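2-oxo-1,2-dihydroquinoline 8-monooxygenase, oxygenase component (Pseudomonas putida, PDB 1Z02) is the Rieske-type oxygenase component that hydroxylates 2-oxo-1,2-dihydroquinoline at carbon 8, using a [2Fe-2S] cluster and a mononuclear iron. Local coordinates at residues Pro170-Glu175 with Ser190-Asn195; Asp194-His199 with Ile331-Cys336; Asn215-Ala220 with Met262-Phe267. One frame throughout, in Å; residues are numbered along the deposited sequence.

Interaction 1: residues Pro170-Glu175 with Ser190-Asn195; sequences PFRFPE and SVLDDN
A type I beta turn from Ser190 to Asp193, with an ST turn built into its start, receives the guanidinium of Arg172 in the long loop that precedes strand 196-206 of the catalytic domain. NH1 of Arg172 donates to OD2 of Asp193 at 2.8 Å, a salt bridge that lies close to the guanidinium plane and meets the oxygen nearly along its C-O axis, although the carboxylate is turned 42° from the guanidinium. A water repeats the link, accepting from Arg172 NE and donating to the same OD2. Over one face of the guanidinium lies Leu192, its CB 3.8 Å from Arg172 CZ. The bend at chi3 (66°) turns the otherwise extended arginine across the leucine. A methionine in place of Arg172 would probably leave the Asp193 carboxylate without its charged mate and the water without its link to this side chain. The other carboxylate oxygen works inside the turn: Asp193 OD1 takes the backbone N-H of Ser190 from above the carboxylate plane, so one aspartate braces the turn with one oxygen and pairs with the arginine through the other. A second water joins Pro170 O to Ser190 OG, which also accepts from Leu192 N at 3.2 Å.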
ATOM      1  N   PRO A 170     -24.660  -0.939 -27.682  1.00 12.69           N
ATOM      2  CA  PRO A 170     -25.355   0.282 -28.121  1.00 12.50           C
ATOM      3  C   PRO A 170     -26.441   0.051 -29.176  1.00 13.80           C
ATOM      4  O   PRO A 170     -26.471  -1.001 -29.824  1.00 14.41           O
ATOM      5  CB  PRO A 170     -24.219   1.154 -28.652  1.00 11.72           C
ATOM      6  CG  PRO A 170     -23.060   0.746 -27.775  1.00  9.56           C
ATOM      7  CD  PRO A 170     -23.198  -0.764 -27.730  1.00 11.38           C
ATOM      8  N   PHE A 171     -27.321   1.040 -29.333  1.00 14.25           N
ATOM      9  CA  PHE A 171     -28.414   0.981 -30.308  1.00 16.74           C
ATOM     10  C   PHE A 171     -27.830   0.815 -31.705  1.00 17.09           C
ATOM     11  O   PHE A 171     -26.820   1.434 -32.025  1.00 16.53           O
ATOM     12  CB  PHE A 171     -29.252   2.266 -30.263  1.00 17.38           C
ATOM     13  CG  PHE A 171     -29.709   2.646 -28.883  1.00 18.58           C
ATOM     14  CD1 PHE A 171     -29.066   3.660 -28.179  1.00 17.86           C
ATOM     15  CD2 PHE A 171     -30.770   1.975 -28.277  1.00 18.44           C
ATOM     16  CE1 PHE A 171     -29.466   4.001 -26.890  1.00 16.87           C
ATOM     17  CE2 PHE A 171     -31.178   2.309 -26.984  1.00 16.69           C
ATOM     18  CZ  PHE A 171     -30.524   3.324 -26.291  1.00 18.54           C
ATOM     19  N   ARG A 172     -28.466  -0.013 -32.533  1.00 18.46           N
ATOM     20  CA  ARG A 172     -27.983  -0.267 -33.889  1.00 19.25           C
ATOM     21  C   ARG A 172     -28.700   0.553 -34.951  1.00 20.46           C
ATOM     22  O   ARG A 172     -29.887   0.843 -34.817  1.00 20.23           O
ATOM     23  CB  ARG A 172     -28.131  -1.754 -34.239  1.00 18.15           C
ATOM     24  CG  ARG A 172     -27.458  -2.686 -33.255  1.00 18.12           C
ATOM     25  CD  ARG A 172     -27.675  -4.145 -33.610  1.00 19.58           C
ATOM     26  NE  ARG A 172     -27.036  -4.517 -34.869  1.00 17.78           N
ATOM     27  CZ  ARG A 172     -26.936  -5.767 -35.315  1.00 20.63           C
ATOM     28  NH1 ARG A 172     -26.338  -6.015 -36.475  1.00 19.36           N
ATOM     29  NH2 ARG A 172     -27.428  -6.773 -34.597  1.00 18.87           N
ATOM     30  N   PHE A 173     -27.957   0.918 -35.995  1.00 21.24           N
ATOM     31  CA  PHE A 173     -28.472   1.669 -37.141  1.00 22.50           C
ATOM     32  C   PHE A 173     -28.086   0.866 -38.382  1.00 24.41           C
ATOM     33  O   PHE A 173     -27.074   0.164 -38.373  1.00 22.82           O
ATOM     34  CB  PHE A 173     -27.842   3.062 -37.228  1.00 21.85           C
ATOM     35  CG  PHE A 173     -28.176   3.949 -36.066  1.00 21.63           C
ATOM     36  CD1 PHE A 173     -27.379   3.956 -34.922  1.00 22.35           C
ATOM     37  CD2 PHE A 173     -29.304   4.760 -36.099  1.00 22.15           C
ATOM     38  CE1 PHE A 173     -27.709   4.751 -33.831  1.00 20.89           C
ATOM     39  CE2 PHE A 173     -29.641   5.558 -35.010  1.00 22.01           C
ATOM     40  CZ  PHE A 173     -28.842   5.554 -33.876  1.00 22.72           C
ATOM     41  N   PRO A 174     -28.861   0.976 -39.471  1.00 27.15           N
ATOM     42  CA  PRO A 174     -30.067   1.788 -39.651  1.00 30.10           C
ATOM     43  C   PRO A 174     -31.321   1.294 -38.925  1.00 32.36           C
ATOM     44  O   PRO A 174     -32.346   1.975 -38.932  1.00 33.39           O
ATOM     45  CB  PRO A 174     -30.242   1.785 -41.165  1.00 28.94           C
ATOM     46  CG  PRO A 174     -29.819   0.411 -41.519  1.00 28.19           C
ATOM     47  CD  PRO A 174     -28.561   0.224 -40.704  1.00 28.02           C
ATOM     48  N   GLU A 175     -31.244   0.121 -38.301  1.00 35.52           N
ATOM     49  CA  GLU A 175     -32.395  -0.431 -37.589  1.00 38.29           C
ATOM     50  C   GLU A 175     -33.173   0.612 -36.786  1.00 38.68           C
ATOM     51  O   GLU A 175     -34.399   0.651 -36.817  1.00 39.21           O
ATOM     52  CB  GLU A 175     -31.948  -1.567 -36.662  1.00 41.93           C
ATOM     53  CG  GLU A 175     -33.049  -2.061 -35.736  1.00 46.19           C
ATOM     54  CD  GLU A 175     -32.568  -3.107 -34.756  1.00 49.46           C
ATOM     55  OE1 GLU A 175     -33.352  -3.489 -33.864  1.00 52.90           O
ATOM     56  OE2 GLU A 175     -31.408  -3.551 -34.875  1.00 52.00           O
ATOM     57  N   SER A 190     -22.232  -1.504 -36.275  1.00 19.40           N
ATOM     58  CA  SER A 190     -22.178  -2.177 -34.975  1.00 19.36           C
ATOM     59  C   SER A 190     -21.079  -3.235 -35.053  1.00 19.62           C
ATOM     60  O   SER A 190     -20.682  -3.625 -36.156  1.00 21.27           O
ATOM     61  CB  SER A 190     -23.525  -2.845 -34.680  1.00 19.70           C
ATOM     62  OG  SER A 190     -23.476  -3.612 -33.488  1.00 22.50           O
ATOM     63  N   VAL A 191     -20.562  -3.699 -33.917  1.00 18.32           N
ATOM     64  CA  VAL A 191     -19.533  -4.729 -33.990  1.00 18.29           C
ATOM     65  C   VAL A 191     -20.212  -6.050 -34.381  1.00 18.78           C
ATOM     66  O   VAL A 191     -19.549  -7.043 -34.690  1.00 18.26           O
ATOM     67  CB  VAL A 191     -18.755  -4.931 -32.646  1.00 20.23           C
ATOM     68  CG1 VAL A 191     -18.254  -3.633 -32.140  1.00 14.94           C
ATOM     69  CG2 VAL A 191     -19.579  -5.669 -31.655  1.00 19.25           C
ATOM     70  N   LEU A 192     -21.545  -6.047 -34.390  1.00 19.26           N
ATOM     71  CA  LEU A 192     -22.323  -7.231 -34.759  1.00 20.09           C
ATOM     72  C   LEU A 192     -22.547  -7.319 -36.268  1.00 20.09           C
ATOM     73  O   LEU A 192     -22.907  -8.376 -36.785  1.00 21.47           O
ATOM     74  CB  LEU A 192     -23.689  -7.228 -34.051  1.00 19.82           C
ATOM     75  CG  LEU A 192     -23.730  -7.390 -32.528  1.00 20.14           C
ATOM     76  CD1 LEU A 192     -25.166  -7.287 -32.060  1.00 21.75           C
ATOM     77  CD2 LEU A 192     -23.139  -8.736 -32.128  1.00 20.05           C
ATOM     78  N   ASP A 193     -22.325  -6.210 -36.968  1.00 20.00           N
ATOM     79  CA  ASP A 193     -22.521  -6.154 -38.415  1.00 21.03           C
ATOM     80  C   ASP A 193     -21.521  -6.991 -39.207  1.00 22.02           C
ATOM     81  O   ASP A 193     -20.359  -7.139 -38.822  1.00 20.20           O
ATOM     82  CB  ASP A 193     -22.465  -4.701 -38.905  1.00 20.16           C
ATOM     83  CG  ASP A 193     -23.673  -3.896 -38.483  1.00 20.91           C
ATOM     84  OD1 ASP A 193     -23.623  -2.655 -38.579  1.00 20.12           O
ATOM     85  OD2 ASP A 193     -24.676  -4.505 -38.070  1.00 20.88           O
ATOM     86  N   ASP A 194     -21.984  -7.546 -40.324  1.00 22.49           N
ATOM     87  CA  ASP A 194     -21.111  -8.343 -41.169  1.00 25.16           C
ATOM     88  C   ASP A 194     -20.022  -7.438 -41.744  1.00 24.91           C
ATOM     89  O   ASP A 194     -20.284  -6.286 -42.102  1.00 25.33           O
ATOM     90  CB  ASP A 194     -21.910  -8.991 -42.304  1.00 30.44           C
ATOM     91  CG  ASP A 194     -22.696 -10.215 -41.846  1.00 32.92           C
ATOM     92  OD1 ASP A 194     -23.429 -10.798 -42.675  1.00 36.40           O
ATOM     93  OD2 ASP A 194     -22.574 -10.600 -40.665  1.00 36.58           O
ATOM     94  N   ASN A 195     -18.805  -7.964 -41.825  1.00 25.03           N
ATOM     95  CA  ASN A 195     -17.674  -7.211 -42.359  1.00 24.18           C
ATOM     96  C   ASN A 195     -17.266  -6.003 -41.524  1.00 22.94           C
ATOM     97  O   ASN A 195     -16.458  -5.188 -41.977  1.00 23.02           O
ATOM     98  CB  ASN A 195     -17.971  -6.763 -43.792  1.00 27.22           C
ATOM     99  CG  ASN A 195     -17.983  -7.923 -44.768  1.00 29.10           C
ATOM    100  OD1 ASN A 195     -18.565  -7.834 -45.852  1.00 34.59           O
ATOM    101  ND2 ASN A 195     -17.326  -9.016 -44.394  1.00 29.38           N
TER
HETATM  102  O   HOH W   1     -24.157  -1.610 -31.566  1.00 20.36           O
HETATM  103  O   HOH W   2     -26.178  -2.872 -36.875  1.00 15.16           O

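Interaction 2: residues Asp194-His199 with Ile331-Cys336; sequences DNAVVH and ILVRVC
Ile331 meets Val198 where strand 325-335 pairs antiparallel with strand 196-206, an outer strand of the sheet of the catalytic domain within this chain. CB of Ile331 lies 3.7 Å from Val198 CG1, and its CD1 reaches the same methyl because the isoleucine's own CG1 sits between its backbone N and carbonyl carbon (chi1 68°), which brings the branch alongside the valine. Leu332 forms a hydrogen-bonded pair with His199: its N-H runs almost straight to His199 O at 2.8 Å, and its own carbonyl receives His199 N. Val333 faces Val198 in a non-hydrogen-bonded pair, the two CG2 methyls touching while Val333 CG1 turns to Ala196 CB at 3.9 Å; its CA lies 3.2 Å from Val197 O in a CA-H...O contact. Arg334 and Val197 again exchange two backbone bonds. At Val335 the backbones draw close, CA to CA of Ala196 being 4.0 Å. Cys336, just past the strand, donates N-H to Asn195 O at 2.9 Å and lays CB against Val197 CG2. His199 and Arg334 share the face packed by helix 339-359, where the histidine ring meets those of Phe345 and Tyr349. Five backbone bonds thus fix the register, while alanine and valine side chains line the Ala196-Val198-Val333 face, implying a junction held by main-chain polarity and apolar contact rather than by charge.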
ATOM      1  N   ASP A 194     -21.984  -7.546 -40.324  1.00 22.49           N
ATOM      2  CA  ASP A 194     -21.111  -8.343 -41.169  1.00 25.16           C
ATOM      3  C   ASP A 194     -20.022  -7.438 -41.744  1.00 24.91           C
ATOM      4  O   ASP A 194     -20.284  -6.286 -42.102  1.00 25.33           O
ATOM      5  CB  ASP A 194     -21.910  -8.991 -42.304  1.00 30.44           C
ATOM      6  CG  ASP A 194     -22.696 -10.215 -41.846  1.00 32.92           C
ATOM      7  OD1 ASP A 194     -23.429 -10.798 -42.675  1.00 36.40           O
ATOM      8  OD2 ASP A 194     -22.574 -10.600 -40.665  1.00 36.58           O
ATOM      9  N   ASN A 195     -18.805  -7.964 -41.825  1.00 25.03           N
ATOM     10  CA  ASN A 195     -17.674  -7.211 -42.359  1.00 24.18           C
ATOM     11  C   ASN A 195     -17.266  -6.003 -41.524  1.00 22.94           C
ATOM     12  O   ASN A 195     -16.458  -5.188 -41.977  1.00 23.02           O
ATOM     13  CB  ASN A 195     -17.971  -6.763 -43.792  1.00 27.22           C
ATOM     14  CG  ASN A 195     -17.983  -7.923 -44.768  1.00 29.10           C
ATOM     15  OD1 ASN A 195     -18.565  -7.834 -45.852  1.00 34.59           O
ATOM     16  ND2 ASN A 195     -17.326  -9.016 -44.394  1.00 29.38           N
ATOM     17  N   ALA A 196     -17.821  -5.871 -40.320  1.00 19.62           N
ATOM     18  CA  ALA A 196     -17.444  -4.757 -39.452  1.00 18.87           C
ATOM     19  C   ALA A 196     -16.041  -5.068 -38.951  1.00 17.80           C
ATOM     20  O   ALA A 196     -15.779  -6.177 -38.492  1.00 18.16           O
ATOM     21  CB  ALA A 196     -18.419  -4.634 -38.266  1.00 18.08           C
ATOM     22  N   VAL A 197     -15.133  -4.105 -39.059  1.00 16.69           N
ATOM     23  CA  VAL A 197     -13.768  -4.321 -38.594  1.00 16.96           C
ATOM     24  C   VAL A 197     -13.501  -3.487 -37.346  1.00 16.17           C
ATOM     25  O   VAL A 197     -13.931  -2.338 -37.258  1.00 16.89           O
ATOM     26  CB  VAL A 197     -12.733  -3.955 -39.682  1.00 17.40           C
ATOM     27  CG1 VAL A 197     -11.320  -4.193 -39.157  1.00 15.44           C
ATOM     28  CG2 VAL A 197     -12.984  -4.783 -40.930  1.00 18.70           C
ATOM     29  N   VAL A 198     -12.801  -4.073 -36.380  1.00 15.54           N
ATOM     30  CA  VAL A 198     -12.491  -3.380 -35.134  1.00 16.17           C
ATOM     31  C   VAL A 198     -10.994  -3.145 -34.919  1.00 14.55           C
ATOM     32  O   VAL A 198     -10.186  -4.062 -35.059  1.00 14.06           O
ATOM     33  CB  VAL A 198     -13.012  -4.177 -33.906  1.00 17.58           C
ATOM     34  CG1 VAL A 198     -12.594  -3.491 -32.627  1.00 18.55           C
ATOM     35  CG2 VAL A 198     -14.522  -4.304 -33.955  1.00 17.77           C
ATOM     36  N   HIS A 199     -10.634  -1.909 -34.588  1.00 14.22           N
ATOM     37  CA  HIS A 199      -9.249  -1.551 -34.292  1.00 14.64           C
ATOM     38  C   HIS A 199      -9.327  -0.754 -33.006  1.00 14.83           C
ATOM     39  O   HIS A 199     -10.210   0.089 -32.851  1.00 15.58           O
ATOM     40  CB  HIS A 199      -8.633  -0.675 -35.388  1.00 15.61           C
ATOM     41  CG  HIS A 199      -8.326  -1.409 -36.659  1.00 14.63           C
ATOM     42  ND1 HIS A 199      -7.564  -2.555 -36.690  1.00 15.08           N
ATOM     43  CD2 HIS A 199      -8.675  -1.150 -37.940  1.00 11.93           C
ATOM     44  CE1 HIS A 199      -7.458  -2.975 -37.941  1.00 11.61           C
ATOM     45  NE2 HIS A 199      -8.121  -2.141 -38.717  1.00 10.74           N
ATOM     46  N   ILE A 331     -12.498   1.559 -29.084  1.00 10.33           N
ATOM     47  CA  ILE A 331     -12.403   0.933 -30.392  1.00  9.95           C
ATOM     48  C   ILE A 331     -13.092   1.762 -31.463  1.00 11.80           C
ATOM     49  O   ILE A 331     -14.035   2.514 -31.189  1.00 14.21           O
ATOM     50  CB  ILE A 331     -13.010  -0.513 -30.420  1.00 10.23           C
ATOM     51  CG1 ILE A 331     -14.531  -0.456 -30.242  1.00  9.62           C
ATOM     52  CG2 ILE A 331     -12.340  -1.380 -29.364  1.00  8.37           C
ATOM     53  CD1 ILE A 331     -15.234  -1.758 -30.504  1.00  4.45           C
ATOM     54  N   LEU A 332     -12.595   1.622 -32.686  1.00 12.40           N
ATOM     55  CA  LEU A 332     -13.150   2.308 -33.845  1.00 11.43           C
ATOM     56  C   LEU A 332     -13.612   1.198 -34.765  1.00 12.82           C
ATOM     57  O   LEU A 332     -12.876   0.243 -35.018  1.00 13.10           O
ATOM     58  CB  LEU A 332     -12.088   3.165 -34.542  1.00 11.72           C
ATOM     59  CG  LEU A 332     -11.596   4.367 -33.740  1.00 10.20           C
ATOM     60  CD1 LEU A 332     -10.500   5.083 -34.486  1.00 10.47           C
ATOM     61  CD2 LEU A 332     -12.769   5.289 -33.460  1.00  9.96           C
ATOM     62  N   VAL A 333     -14.838   1.323 -35.251  1.00 14.73           N
ATOM     63  CA  VAL A 333     -15.415   0.317 -36.123  1.00 15.83           C
ATOM     64  C   VAL A 333     -15.788   0.913 -37.473  1.00 16.57           C
ATOM     65  O   VAL A 333     -16.270   2.044 -37.551  1.00 16.76           O
ATOM     66  CB  VAL A 333     -16.687  -0.295 -35.478  1.00 15.97           C
ATOM     67  CG1 VAL A 333     -17.225  -1.419 -36.350  1.00 16.08           C
ATOM     68  CG2 VAL A 333     -16.368  -0.824 -34.076  1.00 17.08           C
ATOM     69  N   ARG A 334     -15.530   0.155 -38.532  1.00 17.83           N
ATOM     70  CA  ARG A 334     -15.875   0.567 -39.890  1.00 19.41           C
ATOM     71  C   ARG A 334     -16.097  -0.694 -40.714  1.00 20.85           C
ATOM     72  O   ARG A 334     -15.278  -1.610 -40.682  1.00 21.72           O
ATOM     73  CB  ARG A 334     -14.763   1.395 -40.533  1.00 19.94           C
ATOM     74  CG  ARG A 334     -15.171   1.945 -41.893  1.00 19.67           C
ATOM     75  CD  ARG A 334     -14.029   2.561 -42.678  1.00 19.61           C
ATOM     76  NE  ARG A 334     -14.514   3.080 -43.958  1.00 22.15           N
ATOM     77  CZ  ARG A 334     -14.590   4.373 -44.260  1.00 21.93           C
ATOM     78  NH1 ARG A 334     -15.048   4.754 -45.446  1.00 24.25           N
ATOM     79  NH2 ARG A 334     -14.200   5.289 -43.385  1.00 20.61           N
ATOM     80  N   VAL A 335     -17.207  -0.749 -41.441  1.00 21.36           N
ATOM     81  CA  VAL A 335     -17.496  -1.915 -42.258  1.00 21.72           C
ATOM     82  C   VAL A 335     -16.595  -1.888 -43.484  1.00 22.95           C
ATOM     83  O   VAL A 335     -16.589  -0.924 -44.252  1.00 21.39           O
ATOM     84  CB  VAL A 335     -18.978  -1.948 -42.699  1.00 21.64           C
ATOM     85  CG1 VAL A 335     -19.220  -3.139 -43.625  1.00 17.41           C
ATOM     86  CG2 VAL A 335     -19.879  -2.071 -41.468  1.00 24.53           C
ATOM     87  N   CYS A 336     -15.819  -2.952 -43.646  1.00 24.02           N
ATOM     88  CA  CYS A 336     -14.891  -3.065 -44.761  1.00 24.58           C
ATOM     89  C   CYS A 336     -15.195  -4.327 -45.549  1.00 27.58           C
ATOM     90  O   CYS A 336     -14.742  -5.410 -45.190  1.00 27.60           O
ATOM     91  CB  CYS A 336     -13.456  -3.109 -44.231  1.00 22.12           C
ATOM     92  SG  CYS A 336     -12.994  -1.674 -43.169  1.00 17.89           S
TER

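Interaction 3: residues Asn215-Ala220 with Met262-Phe267; sequences NGFDNA and MMQWLF
Amide chemistry dominates where Asn219 and Gln264 meet, their side chains coming from opposite directions in a buried contact close to the mononuclear iron site. The two amide planes are 37° apart, and an amide-amide hydrogen bond may form here. The Gln264 chain runs extended beyond CG, carrying its amide across to the loop.

Apolar contact is slighter. CE of Met262 lies 4.1 Å from CE1 of Phe217, the two side chains crossing at about a right angle. Phe217 has CG between its backbone N and carbonyl carbon (chi1 64°), which swings the ring toward the methionine, while the bend at chi3 (-116°) of Met262 directs the methyl to the ring. Leu266 touches Asn219 loosely.

Polar bonds hold residues 215-220 together beside the iron ligands. Asp218 N bonds to Asn215 O at 3.1 Å, and Asp218 OD2 makes weak bonds with Ala220 N and with ND1 of His221, an iron ligand. Asp218 OD1 bonds to NE2 of His108 in a neighbouring subunit, a ligand of that subunit's [2Fe-2S] cluster, so this aspartate links ligands of the two metal centres across the subunit interface, weakly on the iron side, as in related Rieske oxygenases.

The contact lies between the end of helix 209-216 and strand 261-264; Met262 also touches helix 392-404, Phe217 meets Trp397 edge-to-face, and Trp271 of strand 271-277 packs against Asn219, Gln264 and Leu266.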
ATOM      1  N   ASN A 215     -17.442  10.485 -17.596  1.00  9.65           N
ATOM      2  CA  ASN A 215     -16.603  11.400 -18.350  1.00 10.73           C
ATOM      3  C   ASN A 215     -16.745  11.069 -19.831  1.00 11.96           C
ATOM      4  O   ASN A 215     -16.760  11.960 -20.672  1.00 14.25           O
ATOM      5  CB  ASN A 215     -15.139  11.267 -17.914  1.00 10.10           C
ATOM      6  CG  ASN A 215     -14.155  11.648 -19.014  1.00 10.49           C
ATOM      7  OD1 ASN A 215     -13.784  10.812 -19.839  1.00  8.56           O
ATOM      8  ND2 ASN A 215     -13.726  12.918 -19.029  1.00 10.51           N
ATOM      9  N   GLY A 216     -16.875   9.780 -20.128  1.00 13.21           N
ATOM     10  CA  GLY A 216     -16.997   9.322 -21.499  1.00 14.56           C
ATOM     11  C   GLY A 216     -18.052  10.025 -22.328  1.00 15.86           C
ATOM     12  O   GLY A 216     -17.807  10.333 -23.493  1.00 15.91           O
ATOM     13  N   PHE A 217     -19.224  10.274 -21.749  1.00 15.55           N
ATOM     14  CA  PHE A 217     -20.298  10.936 -22.486  1.00 15.13           C
ATOM     15  C   PHE A 217     -20.611  12.342 -21.990  1.00 14.73           C
ATOM     16  O   PHE A 217     -21.699  12.859 -22.229  1.00 14.49           O
ATOM     17  CB  PHE A 217     -21.567  10.066 -22.485  1.00 13.80           C
ATOM     18  CG  PHE A 217     -22.169   9.841 -21.123  1.00 14.80           C
ATOM     19  CD1 PHE A 217     -23.135  10.714 -20.617  1.00 13.16           C
ATOM     20  CD2 PHE A 217     -21.795   8.729 -20.365  1.00 13.63           C
ATOM     21  CE1 PHE A 217     -23.720  10.486 -19.377  1.00 14.41           C
ATOM     22  CE2 PHE A 217     -22.370   8.485 -19.120  1.00 13.57           C
ATOM     23  CZ  PHE A 217     -23.338   9.364 -18.624  1.00 13.84           C
ATOM     24  N   ASP A 218     -19.642  12.960 -21.319  1.00 14.91           N
ATOM     25  CA  ASP A 218     -19.799  14.323 -20.819  1.00 16.63           C
ATOM     26  C   ASP A 218     -19.829  15.272 -22.025  1.00 19.74           C
ATOM     27  O   ASP A 218     -18.966  15.193 -22.903  1.00 20.10           O
ATOM     28  CB  ASP A 218     -18.629  14.688 -19.907  1.00 16.86           C
ATOM     29  CG  ASP A 218     -18.774  16.067 -19.318  1.00 16.97           C
ATOM     30  OD1 ASP A 218     -19.432  16.199 -18.271  1.00 16.73           O
ATOM     31  OD2 ASP A 218     -18.249  17.023 -19.921  1.00 18.94           O
ATOM     32  N   ASN A 219     -20.813  16.171 -22.064  1.00 22.45           N
ATOM     33  CA  ASN A 219     -20.944  17.090 -23.188  1.00 25.43           C
ATOM     34  C   ASN A 219     -20.235  18.417 -23.026  1.00 26.67           C
ATOM     35  O   ASN A 219     -19.982  19.093 -24.016  1.00 30.21           O
ATOM     36  CB  ASN A 219     -22.420  17.370 -23.481  1.00 25.39           C
ATOM     37  CG  ASN A 219     -23.234  16.104 -23.603  1.00 27.00           C
ATOM     38  OD1 ASN A 219     -22.850  15.174 -24.308  1.00 29.60           O
ATOM     39  ND2 ASN A 219     -24.369  16.062 -22.920  1.00 26.66           N
ATOM     40  N   ALA A 220     -19.889  18.797 -21.802  1.00 27.48           N
ATOM     41  CA  ALA A 220     -19.266  20.100 -21.603  1.00 27.73           C
ATOM     42  C   ALA A 220     -17.895  20.133 -20.917  1.00 26.66           C
ATOM     43  O   ALA A 220     -17.814  20.436 -19.732  1.00 27.60           O
ATOM     44  CB  ALA A 220     -20.243  20.993 -20.848  1.00 27.07           C
ATOM     45  N   MET A 262     -29.783   5.701 -22.949  1.00 18.22           N
ATOM     46  CA  MET A 262     -30.266   7.012 -23.354  1.00 18.35           C
ATOM     47  C   MET A 262     -29.523   7.512 -24.582  1.00 20.25           C
ATOM     48  O   MET A 262     -28.329   7.254 -24.755  1.00 19.70           O
ATOM     49  CB  MET A 262     -30.081   8.018 -22.215  1.00 18.84           C
ATOM     50  CG  MET A 262     -28.632   8.192 -21.794  1.00 20.31           C
ATOM     51  SD  MET A 262     -28.415   9.213 -20.334  1.00 19.60           S
ATOM     52  CE  MET A 262     -27.511  10.577 -20.969  1.00 22.81           C
ATOM     53  N   MET A 263     -30.256   8.220 -25.435  1.00 20.25           N
ATOM     54  CA  MET A 263     -29.716   8.804 -26.654  1.00 20.50           C
ATOM     55  C   MET A 263     -29.787  10.315 -26.492  1.00 21.22           C
ATOM     56  O   MET A 263     -30.853  10.861 -26.218  1.00 21.47           O
ATOM     57  CB  MET A 263     -30.555   8.381 -27.865  1.00 21.49           C
ATOM     58  CG  MET A 263     -30.246   9.139 -29.149  1.00 21.40           C
ATOM     59  SD  MET A 263     -28.857   8.444 -30.030  1.00 22.58           S
ATOM     60  CE  MET A 263     -27.644   8.982 -29.197  1.00 19.06           C
ATOM     61  N   GLN A 264     -28.655  10.989 -26.655  1.00 21.02           N
ATOM     62  CA  GLN A 264     -28.623  12.439 -26.532  1.00 21.69           C
ATOM     63  C   GLN A 264     -28.829  13.081 -27.901  1.00 22.81           C
ATOM     64  O   GLN A 264     -28.085  12.803 -28.850  1.00 22.63           O
ATOM     65  CB  GLN A 264     -27.296  12.871 -25.917  1.00 20.26           C
ATOM     66  CG  GLN A 264     -27.025  12.218 -24.570  1.00 19.84           C
ATOM     67  CD  GLN A 264     -25.848  12.820 -23.859  1.00 20.37           C
ATOM     68  OE1 GLN A 264     -24.700  12.668 -24.278  1.00 21.12           O
ATOM     69  NE2 GLN A 264     -26.125  13.529 -22.778  1.00 17.91           N
ATOM     70  N   TRP A 265     -29.851  13.932 -27.996  1.00 23.57           N
ATOM     71  CA  TRP A 265     -30.180  14.602 -29.252  1.00 24.19           C
ATOM     72  C   TRP A 265     -29.194  15.721 -29.576  1.00 25.61           C
ATOM     73  O   TRP A 265     -29.540  16.903 -29.526  1.00 26.35           O
ATOM     74  CB  TRP A 265     -31.609  15.166 -29.210  1.00 22.03           C
ATOM     75  CG  TRP A 265     -32.677  14.150 -28.955  1.00 20.80           C
ATOM     76  CD1 TRP A 265     -33.460  14.054 -27.845  1.00 20.59           C
ATOM     77  CD2 TRP A 265     -33.105  13.107 -29.837  1.00 21.63           C
ATOM     78  NE1 TRP A 265     -34.353  13.019 -27.979  1.00 20.30           N
ATOM     79  CE2 TRP A 265     -34.157  12.420 -29.197  1.00 21.82           C
ATOM     80  CE3 TRP A 265     -32.705  12.686 -31.113  1.00 22.48           C
ATOM     81  CZ2 TRP A 265     -34.818  11.330 -29.785  1.00 23.33           C
ATOM     82  CZ3 TRP A 265     -33.365  11.599 -31.700  1.00 24.49           C
ATOM     83  CH2 TRP A 265     -34.409  10.938 -31.034  1.00 24.02           C
ATOM     84  N   LEU A 266     -27.961  15.343 -29.902  1.00 24.60           N
ATOM     85  CA  LEU A 266     -26.946  16.325 -30.235  1.00 25.00           C
ATOM     86  C   LEU A 266     -27.169  16.865 -31.638  1.00 26.45           C
ATOM     87  O   LEU A 266     -27.685  16.168 -32.516  1.00 24.72           O
ATOM     88  CB  LEU A 266     -25.543  15.717 -30.125  1.00 22.42           C
ATOM     89  CG  LEU A 266     -25.123  15.222 -28.741  1.00 20.90           C
ATOM     90  CD1 LEU A 266     -23.639  14.931 -28.766  1.00 22.54           C
ATOM     91  CD2 LEU A 266     -25.431  16.281 -27.688  1.00 21.11           C
ATOM     92  N   PHE A 267     -26.776  18.118 -31.830  1.00 29.51           N
ATOM     93  CA  PHE A 267     -26.920  18.807 -33.105  1.00 33.53           C
ATOM     94  C   PHE A 267     -28.372  18.959 -33.546  1.00 34.75           C
ATOM     95  O   PHE A 267     -28.729  18.754 -34.709  1.00 35.12           O
ATOM     96  CB  PHE A 267     -26.067  18.129 -34.185  1.00 35.53           C
ATOM     97  CG  PHE A 267     -24.592  18.225 -33.915  1.00 38.24           C
ATOM     98  CD1 PHE A 267     -23.945  17.264 -33.141  1.00 38.78           C
ATOM     99  CD2 PHE A 267     -23.862  19.321 -34.368  1.00 40.13           C
ATOM    100  CE1 PHE A 267     -22.600  17.394 -32.816  1.00 40.66           C
ATOM    101  CE2 PHE A 267     -22.515  19.464 -34.050  1.00 41.58           C
ATOM    102  CZ  PHE A 267     -21.883  18.496 -33.272  1.00 41.94           C
TER

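Overall arrangement
All three contacts lie in the catalytic domain, around one antiparallel sheet. Interactions 1 and 2 are neighbours, with centres about 10 Å apart; they share Asp194 and Asn195, so the loop carrying the turn runs directly into strand 196-206. Val191 of interaction 1 packs on Ile331 and Val333 of interaction 2. Interaction 3 follows in the chain, nested within the long excursion closed by interaction 2, its centre about 20 Å from that of interaction 1 and about 23 Å from that of interaction 2. Phe171 of interaction 1 touches Met262 of interaction 3. The sheet thus links an outer-strand junction to the iron side, where residues 215-220 also reach the neighbouring subunit.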